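Local coordinates for protein thermospermine synthase (Medicago truncatula, PDB 6BQ5) that probably makes the polyamine thermospermine by transferring an aminopropyl group from decarboxylated S-adenosylmethionine to spermidine, releasing methylthioadenosine, at residues F106-G111 with D176-D181; V129-D134 with E158-D163. All coordinates share one frame; numbering follows the deposited sequence.

Contact 1 (F106-G111 with D176-D181); sequences FIMGGG and DVIVGD. With MTA (5'-deoxy-5'-methylthioadenosine), chain D.
Met108 N donates to Val179 O at 2.7 Å, with a C=O...N angle of 171°; Ile107 CA adds a CA-H...O contact to the same oxygen at 3.5 Å. Further bonds from Val179 N to Phe106 O and from Asp181 N to Met108 O (2.8 Å) fix a parallel register that pairs Ile107 with Val179. Ile107 and Asp181 run side by side on one face, Ile107 CG2 lying 4.1 Å from Asp181 CB. On the face of Phe106 and Ile178, Met108 CG lies 4.2 Å from Ile178 CG2 and at the edge of the Phe106 ring. The bend at the end of the methionine (chi3 -62°) brings Met108 CE to 3.7 Å from Gly180 CA, against a residue without a side chain. Asp181, the predicted proton acceptor, is held by Tyr87 at OD1 and Thr115 at OD2, while its backbone O takes a bond from a water that in turn accepts from Gly110 N. Gly109 CA lies 3.7 Å from MTA N3. Two adjacent parallel strands whose C-terminal ends carry a glycine-rich loop and an acidic residue beside the nucleoside are characteristic of the Rossmann-like core of spermidine/spermine synthases.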
ATOM      1  N   PHE A 106      35.445  14.861 -18.677  1.00 37.13           N
ATOM      2  CA  PHE A 106      35.108  15.464 -17.380  1.00 37.19           C
ATOM      3  C   PHE A 106      33.615  15.155 -17.104  1.00 35.45           C
ATOM      4  O   PHE A 106      32.781  15.488 -17.927  1.00 33.18           O
ATOM      5  CB  PHE A 106      35.303  16.985 -17.488  1.00 38.22           C
ATOM      6  CG  PHE A 106      35.071  17.752 -16.193  1.00 38.54           C
ATOM      7  CD1 PHE A 106      33.806  18.189 -15.821  1.00 38.59           C
ATOM      8  CD2 PHE A 106      36.131  18.039 -15.347  1.00 39.76           C
ATOM      9  CE1 PHE A 106      33.616  18.887 -14.624  1.00 39.32           C
ATOM     10  CE2 PHE A 106      35.945  18.767 -14.169  1.00 40.32           C
ATOM     11  CZ  PHE A 106      34.713  19.198 -13.814  1.00 39.67           C
ATOM     12  N   ILE A 107      33.311  14.534 -15.950  1.00 35.31           N
ATOM     13  CA  ILE A 107      31.957  14.198 -15.548  1.00 34.65           C
ATOM     14  C   ILE A 107      31.527  15.265 -14.525  1.00 35.29           C
ATOM     15  O   ILE A 107      32.156  15.425 -13.497  1.00 35.38           O
ATOM     16  CB  ILE A 107      31.829  12.790 -14.875  1.00 34.60           C
ATOM     17  CG1 ILE A 107      32.442  11.658 -15.708  1.00 35.06           C
ATOM     18  CG2 ILE A 107      30.341  12.459 -14.582  1.00 34.21           C
ATOM     19  CD1 ILE A 107      32.704  10.391 -14.921  1.00 35.79           C
ATOM     20  N   MET A 108      30.448  15.985 -14.825  1.00 36.37           N
ATOM     21  CA  MET A 108      29.752  16.805 -13.817  1.00 37.34           C
ATOM     22  C   MET A 108      28.778  15.905 -13.023  1.00 37.42           C
ATOM     23  O   MET A 108      27.699  15.462 -13.537  1.00 36.17           O
ATOM     24  CB  MET A 108      28.999  18.001 -14.434  1.00 37.62           C
ATOM     25  CG  MET A 108      29.785  18.759 -15.511  1.00 38.42           C
ATOM     26  SD  MET A 108      28.996  20.288 -16.047  1.00 39.60           S
ATOM     27  CE  MET A 108      27.466  19.643 -16.729  1.00 38.95           C
ATOM     28  N   GLY A 109      29.157  15.672 -11.771  1.00 37.85           N
ATOM     29  CA  GLY A 109      28.478  14.743 -10.878  1.00 39.05           C
ATOM     30  C   GLY A 109      29.121  13.377 -10.998  1.00 39.23           C
ATOM     31  O   GLY A 109      30.349  13.256 -11.020  1.00 40.37           O
ATOM     32  N   GLY A 110      28.296  12.348 -11.142  1.00 39.05           N
ATOM     33  CA  GLY A 110      28.830  10.993 -11.297  1.00 39.91           C
ATOM     34  C   GLY A 110      29.428  10.347 -10.073  1.00 40.91           C
ATOM     35  O   GLY A 110      30.123   9.305 -10.185  1.00 42.54           O
ATOM     36  N   GLY A 111      29.129  10.886  -8.874  1.00 39.98           N
ATOM     37  CA  GLY A 111      29.560  10.208  -7.661  1.00 41.02           C
ATOM     38  C   GLY A 111      29.172   8.744  -7.539  1.00 40.14           C
ATOM     39  O   GLY A 111      29.842   8.006  -6.856  1.00 42.22           O
ATOM     40  N   ASP A 176      37.853  16.609 -24.409  1.00 51.13           N
ATOM     41  CA  ASP A 176      37.214  16.150 -25.663  1.00 49.79           C
ATOM     42  C   ASP A 176      35.708  15.928 -25.485  1.00 48.05           C
ATOM     43  O   ASP A 176      34.947  16.186 -26.382  1.00 46.56           O
ATOM     44  CB  ASP A 176      37.844  14.852 -26.177  1.00 50.21           C
ATOM     45  CG  ASP A 176      39.288  15.011 -26.533  1.00 51.84           C
ATOM     46  OD1 ASP A 176      39.603  15.926 -27.294  1.00 52.37           O
ATOM     47  OD2 ASP A 176      40.092  14.217 -26.042  1.00 52.63           O
ATOM     48  N   VAL A 177      35.307  15.426 -24.313  1.00 47.47           N
ATOM     49  CA  VAL A 177      33.890  15.244 -23.991  1.00 46.55           C
ATOM     50  C   VAL A 177      33.630  15.768 -22.564  1.00 45.59           C
ATOM     51  O   VAL A 177      34.424  15.544 -21.665  1.00 47.67           O
ATOM     52  CB  VAL A 177      33.452  13.763 -24.144  1.00 45.90           C
ATOM     53  CG1 VAL A 177      32.002  13.558 -23.751  1.00 44.62           C
ATOM     54  CG2 VAL A 177      33.721  13.248 -25.551  1.00 45.81           C
ATOM     55  N   ILE A 178      32.573  16.532 -22.381  1.00 45.35           N
ATOM     56  CA  ILE A 178      32.043  16.817 -21.034  1.00 45.90           C
ATOM     57  C   ILE A 178      30.664  16.137 -20.865  1.00 43.57           C
ATOM     58  O   ILE A 178      29.849  16.171 -21.766  1.00 43.74           O
ATOM     59  CB  ILE A 178      32.043  18.332 -20.714  1.00 46.88           C
ATOM     60  CG1 ILE A 178      33.477  18.838 -20.811  1.00 48.63           C
ATOM     61  CG2 ILE A 178      31.468  18.589 -19.333  1.00 47.06           C
ATOM     62  CD1 ILE A 178      33.636  20.328 -20.656  1.00 50.25           C
ATOM     63  N   VAL A 179      30.468  15.480 -19.723  1.00 42.91           N
ATOM     64  CA  VAL A 179      29.265  14.733 -19.403  1.00 42.00           C
ATOM     65  C   VAL A 179      28.525  15.338 -18.195  1.00 41.93           C
ATOM     66  O   VAL A 179      29.076  15.416 -17.102  1.00 42.12           O
ATOM     67  CB  VAL A 179      29.599  13.270 -19.083  1.00 42.27           C
ATOM     68  CG1 VAL A 179      28.331  12.470 -18.775  1.00 41.43           C
ATOM     69  CG2 VAL A 179      30.352  12.646 -20.250  1.00 43.31           C
ATOM     70  N   GLY A 180      27.293  15.771 -18.435  1.00 40.88           N
ATOM     71  CA  GLY A 180      26.381  16.219 -17.379  1.00 40.76           C
ATOM     72  C   GLY A 180      25.595  15.070 -16.789  1.00 39.94           C
ATOM     73  O   GLY A 180      24.699  14.517 -17.457  1.00 39.08           O
ATOM     74  N   ASP A 181      25.899  14.720 -15.539  1.00 40.41           N
ATOM     75  CA  ASP A 181      25.241  13.615 -14.819  1.00 40.45           C
ATOM     76  C   ASP A 181      24.651  14.164 -13.526  1.00 41.70           C
ATOM     77  O   ASP A 181      24.747  13.539 -12.454  1.00 42.87           O
ATOM     78  CB  ASP A 181      26.259  12.514 -14.576  1.00 41.25           C
ATOM     79  CG  ASP A 181      25.674  11.162 -14.138  1.00 41.55           C
ATOM     80  OD1 ASP A 181      24.429  10.948 -14.208  1.00 43.12           O
ATOM     81  OD2 ASP A 181      26.504  10.286 -13.763  1.00 44.53           O
TER
HETATM   82  CS  MTA D 402      21.325  13.144  -7.841  1.00 45.15           C
HETATM   83  S5' MTA D 402      22.321  14.504  -8.298  1.00 49.67           S
HETATM   84  C5' MTA D 402      23.580  13.614  -9.146  1.00 40.02           C
HETATM   85  C4' MTA D 402      24.945  13.948  -8.554  1.00 35.78           C
HETATM   86  O4' MTA D 402      25.238  15.322  -8.741  1.00 35.16           O
HETATM   87  C2' MTA D 402      25.344  15.036  -6.431  1.00 34.71           C
HETATM   88  O2' MTA D 402      26.230  14.868  -5.325  1.00 37.10           O
HETATM   89  C3' MTA D 402      25.026  13.695  -7.046  1.00 33.82           C
HETATM   90  O3' MTA D 402      26.005  12.691  -6.814  1.00 34.30           O
HETATM   91  C1' MTA D 402      25.982  15.763  -7.592  1.00 34.08           C
HETATM   92  N9  MTA D 402      25.894  17.227  -7.669  1.00 33.58           N
HETATM   93  C8  MTA D 402      24.860  18.023  -7.374  1.00 32.77           C
HETATM   94  N7  MTA D 402      25.167  19.317  -7.655  1.00 34.39           N
HETATM   95  C5  MTA D 402      26.418  19.321  -8.149  1.00 32.86           C
HETATM   96  C6  MTA D 402      27.350  20.349  -8.608  1.00 32.40           C
HETATM   97  N6  MTA D 402      26.979  21.648  -8.629  1.00 36.36           N
HETATM   98  N1  MTA D 402      28.552  19.934  -9.050  1.00 33.23           N
HETATM   99  C2  MTA D 402      28.922  18.631  -9.032  1.00 31.41           C
HETATM  100  N3  MTA D 402      28.123  17.637  -8.609  1.00 34.22           N
HETATM  101  C4  MTA D 402      26.892  17.951  -8.148  1.00 31.18           C
HETATM  102  O   HOH W   1      25.425  11.291 -10.952  1.00 41.60           O

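Contact 2 (V129-D134 with E158-D163); sequences VMCDID and EVVIND. With MTA (5'-deoxy-5'-methylthioadenosine), chain D.
Met130 and Val160 join two parallel strands of a beta-alpha-beta crossover in the Rossmann-like sheet, the link between them including helix 135-144. The bond from Val160 N to Met130 O is short (2.8 Å) and straight (179° at the hydrogen). The tight packing lies toward the sheet interior. Cys131 SG, on the face shared with Val129 and Val160, sits 3.5 Å from Asn162 O, and Phe106 and Ala164 also touch this cysteine. By contrast, Glu158 is exposed at the outermost strand, and its OE1 comes no nearer than 4.3 Å to Val129 CG2. Pairing also weakens toward the C-terminal ends: Asp132 N reaches Val160 O at 3.1 Å with only 133° at the hydrogen, and the bond from Asn162 N to Asp132 O is weak too. MTA lies against these C-terminal ends. Asp132 takes the ribose diol with both carboxylate oxygens, OD1 from MTA O2' and OD2 from MTA O3', each at 2.6 Å. Asp134 N fixes the carboxylate's rotation by donating to the anti lone pair of OD1, an Asx turn, while Gly111 N holds OD2. With an asparagine replacing Asp132, whichever oxygen became the amide nitrogen, a ribose hydroxyl and a backbone N-H (of Asp134 or Gly111) would probably both lose their acceptor. With chi1 at -158°, Ile133 directs CG1 toward Asp163 and leaves CG2 in the crowded position between N and C, over the adenine face and 3.4 Å from MTA C4. Asp163, whose OD2 is salt-bridged to Lys193, reads the far end of the base: its OD1 accepts from MTA N6 at 2.8 Å.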
ATOM      1  N   VAL A 129      37.929  12.650 -15.393  1.00 45.11           N
ATOM      2  CA  VAL A 129      37.737  13.448 -14.170  1.00 45.76           C
ATOM      3  C   VAL A 129      36.275  13.300 -13.707  1.00 45.25           C
ATOM      4  O   VAL A 129      35.371  13.681 -14.460  1.00 45.11           O
ATOM      5  CB  VAL A 129      38.077  14.942 -14.424  1.00 46.28           C
ATOM      6  CG1 VAL A 129      37.770  15.819 -13.200  1.00 46.74           C
ATOM      7  CG2 VAL A 129      39.547  15.072 -14.828  1.00 47.10           C
ATOM      8  N   MET A 130      36.029  12.736 -12.507  1.00 45.43           N
ATOM      9  CA  MET A 130      34.671  12.733 -11.895  1.00 44.19           C
ATOM     10  C   MET A 130      34.676  13.841 -10.857  1.00 44.04           C
ATOM     11  O   MET A 130      35.362  13.717  -9.853  1.00 45.72           O
ATOM     12  CB  MET A 130      34.350  11.392 -11.230  1.00 45.30           C
ATOM     13  CG  MET A 130      33.106  11.337 -10.318  1.00 45.60           C
ATOM     14  SD  MET A 130      33.284  10.029  -9.088  1.00 49.52           S
ATOM     15  CE  MET A 130      33.315   8.641 -10.203  1.00 49.02           C
ATOM     16  N   CYS A 131      33.971  14.924 -11.148  1.00 42.59           N
ATOM     17  CA  CYS A 131      33.799  16.053 -10.256  1.00 43.69           C
ATOM     18  C   CYS A 131      32.388  16.058  -9.645  1.00 42.73           C
ATOM     19  O   CYS A 131      31.431  16.543 -10.274  1.00 41.31           O
ATOM     20  CB  CYS A 131      34.045  17.352 -11.003  1.00 44.37           C
ATOM     21  SG  CYS A 131      33.998  18.820  -9.954  1.00 45.16           S
ATOM     22  N   ASP A 132      32.272  15.480  -8.445  1.00 41.63           N
ATOM     23  CA  ASP A 132      31.011  15.470  -7.673  1.00 41.55           C
ATOM     24  C   ASP A 132      31.148  16.355  -6.431  1.00 42.67           C
ATOM     25  O   ASP A 132      32.159  16.312  -5.746  1.00 42.94           O
ATOM     26  CB  ASP A 132      30.660  14.053  -7.236  1.00 41.16           C
ATOM     27  CG  ASP A 132      29.189  13.903  -6.871  1.00 41.56           C
ATOM     28  OD1 ASP A 132      28.738  14.544  -5.874  1.00 40.28           O
ATOM     29  OD2 ASP A 132      28.471  13.173  -7.609  1.00 40.42           O
ATOM     30  N   ILE A 133      30.120  17.142  -6.162  1.00 42.40           N
ATOM     31  CA  ILE A 133      30.114  18.061  -5.025  1.00 43.35           C
ATOM     32  C   ILE A 133      30.059  17.354  -3.671  1.00 44.50           C
ATOM     33  O   ILE A 133      30.479  17.907  -2.683  1.00 44.36           O
ATOM     34  CB  ILE A 133      28.955  19.073  -5.153  1.00 43.14           C
ATOM     35  CG1 ILE A 133      29.214  20.334  -4.338  1.00 44.12           C
ATOM     36  CG2 ILE A 133      27.605  18.443  -4.832  1.00 42.89           C
ATOM     37  CD1 ILE A 133      28.214  21.421  -4.673  1.00 44.97           C
ATOM     38  N   ASP A 134      29.560  16.128  -3.628  1.00 44.28           N
ATOM     39  CA  ASP A 134      29.313  15.440  -2.363  1.00 44.01           C
ATOM     40  C   ASP A 134      30.220  14.209  -2.181  1.00 44.42           C
ATOM     41  O   ASP A 134      29.919  13.123  -2.630  1.00 42.39           O
ATOM     42  CB  ASP A 134      27.828  15.074  -2.294  1.00 42.24           C
ATOM     43  CG  ASP A 134      27.399  14.565  -0.933  1.00 42.50           C
ATOM     44  OD1 ASP A 134      28.279  14.392  -0.062  1.00 43.56           O
ATOM     45  OD2 ASP A 134      26.189  14.348  -0.744  1.00 41.63           O
ATOM     46  N   GLU A 158      40.281  10.103 -12.098  1.00 60.12           N
ATOM     47  CA  GLU A 158      40.604  11.060 -11.038  1.00 61.90           C
ATOM     48  C   GLU A 158      39.315  11.608 -10.411  1.00 59.16           C
ATOM     49  O   GLU A 158      38.474  12.155 -11.120  1.00 58.14           O
ATOM     50  CB  GLU A 158      41.453  12.191 -11.612  1.00 65.86           C
ATOM     51  CG  GLU A 158      41.314  13.507 -10.856  1.00 68.52           C
ATOM     52  CD  GLU A 158      42.394  14.506 -11.173  1.00 70.87           C
ATOM     53  OE1 GLU A 158      42.967  14.441 -12.298  1.00 71.80           O
ATOM     54  OE2 GLU A 158      42.677  15.350 -10.281  1.00 73.80           O
ATOM     55  N   VAL A 159      39.185  11.478  -9.090  1.00 57.68           N
ATOM     56  CA  VAL A 159      38.042  11.997  -8.347  1.00 56.84           C
ATOM     57  C   VAL A 159      38.359  13.396  -7.787  1.00 58.26           C
ATOM     58  O   VAL A 159      39.352  13.582  -7.077  1.00 60.14           O
ATOM     59  CB  VAL A 159      37.627  11.041  -7.179  1.00 56.88           C
ATOM     60  CG1 VAL A 159      36.443  11.595  -6.392  1.00 55.79           C
ATOM     61  CG2 VAL A 159      37.292   9.646  -7.707  1.00 56.15           C
ATOM     62  N   VAL A 160      37.486  14.357  -8.077  1.00 57.82           N
ATOM     63  CA  VAL A 160      37.564  15.702  -7.537  1.00 58.76           C
ATOM     64  C   VAL A 160      36.255  15.988  -6.812  1.00 58.24           C
ATOM     65  O   VAL A 160      35.153  15.797  -7.387  1.00 53.87           O
ATOM     66  CB  VAL A 160      37.763  16.742  -8.647  1.00 60.12           C
ATOM     67  CG1 VAL A 160      37.774  18.164  -8.092  1.00 61.24           C
ATOM     68  CG2 VAL A 160      39.059  16.445  -9.390  1.00 62.15           C
ATOM     69  N   ILE A 161      36.382  16.432  -5.556  1.00 58.05           N
ATOM     70  CA  ILE A 161      35.225  16.817  -4.753  1.00 57.98           C
ATOM     71  C   ILE A 161      35.012  18.322  -4.847  1.00 58.01           C
ATOM     72  O   ILE A 161      35.631  19.090  -4.132  1.00 59.26           O
ATOM     73  CB  ILE A 161      35.378  16.367  -3.286  1.00 59.78           C
ATOM     74  CG1 ILE A 161      35.634  14.851  -3.224  1.00 59.99           C
ATOM     75  CG2 ILE A 161      34.143  16.767  -2.471  1.00 59.32           C
ATOM     76  CD1 ILE A 161      34.587  14.006  -3.961  1.00 59.22           C
ATOM     77  N   ASN A 162      34.129  18.746  -5.735  1.00 56.62           N
ATOM     78  CA  ASN A 162      33.832  20.166  -5.907  1.00 57.40           C
ATOM     79  C   ASN A 162      32.511  20.419  -6.637  1.00 56.34           C
ATOM     80  O   ASN A 162      31.946  19.508  -7.237  1.00 55.69           O
ATOM     81  CB  ASN A 162      34.977  20.815  -6.692  1.00 58.09           C
ATOM     82  CG  ASN A 162      35.028  22.317  -6.536  1.00 59.14           C
ATOM     83  OD1 ASN A 162      34.246  22.935  -5.799  1.00 59.81           O
ATOM     84  ND2 ASN A 162      35.940  22.915  -7.255  1.00 59.35           N
ATOM     85  N   ASP A 163      32.009  21.647  -6.557  1.00 56.25           N
ATOM     86  CA  ASP A 163      30.999  22.109  -7.504  1.00 56.04           C
ATOM     87  C   ASP A 163      31.638  22.087  -8.932  1.00 54.71           C
ATOM     88  O   ASP A 163      32.692  22.672  -9.161  1.00 54.10           O
ATOM     89  CB  ASP A 163      30.440  23.487  -7.080  1.00 57.73           C
ATOM     90  CG  ASP A 163      29.727  24.201  -8.202  1.00 58.73           C
ATOM     91  OD1 ASP A 163      29.031  23.540  -8.976  1.00 57.25           O
ATOM     92  OD2 ASP A 163      29.947  25.421  -8.377  1.00 61.11           O
TER
HETATM   93  CS  MTA D 402      21.325  13.144  -7.841  1.00 45.15           C
HETATM   94  S5' MTA D 402      22.321  14.504  -8.298  1.00 49.67           S
HETATM   95  C5' MTA D 402      23.580  13.614  -9.146  1.00 40.02           C
HETATM   96  C4' MTA D 402      24.945  13.948  -8.554  1.00 35.78           C
HETATM   97  O4' MTA D 402      25.238  15.322  -8.741  1.00 35.16           O
HETATM   98  C2' MTA D 402      25.344  15.036  -6.431  1.00 34.71           C
HETATM   99  O2' MTA D 402      26.230  14.868  -5.325  1.00 37.10           O
HETATM  100  C3' MTA D 402      25.026  13.695  -7.046  1.00 33.82           C
HETATM  101  O3' MTA D 402      26.005  12.691  -6.814  1.00 34.30           O
HETATM  102  C1' MTA D 402      25.982  15.763  -7.592  1.00 34.08           C
HETATM  103  N9  MTA D 402      25.894  17.227  -7.669  1.00 33.58           N
HETATM  104  C8  MTA D 402      24.860  18.023  -7.374  1.00 32.77           C
HETATM  105  N7  MTA D 402      25.167  19.317  -7.655  1.00 34.39           N
HETATM  106  C5  MTA D 402      26.418  19.321  -8.149  1.00 32.86           C
HETATM  107  C6  MTA D 402      27.350  20.349  -8.608  1.00 32.40           C
HETATM  108  N6  MTA D 402      26.979  21.648  -8.629  1.00 36.36           N
HETATM  109  N1  MTA D 402      28.552  19.934  -9.050  1.00 33.23           N
HETATM  110  C2  MTA D 402      28.922  18.631  -9.032  1.00 31.41           C
HETATM  111  N3  MTA D 402      28.123  17.637  -8.609  1.00 34.22           N
HETATM  112  C4  MTA D 402      26.892  17.951  -8.148  1.00 31.18           C

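How the contacts relate
After the N-terminal antiparallel sheet and helix 84-98, the chain enters the Rossmann-like core at strand 104-107. It then passes helix 114-120, makes strand 127-132, and returns through helices 135-144 and 149-152 to strand 157-161, where contact 2 closes a loop with 23 residues between its segments. Helix 164-169 follows before strand 175-181 closes contact 1 over 64 residues. The smaller loop thus lies wholly within the larger; the two do not cross. Across the sheet the order is 157-161, 127-132, 104-107, 175-181. Ile107 N to Val129 O, 2.7 Å, marks the seam between the contacts, and both border MTA at the strands' C-terminal ends.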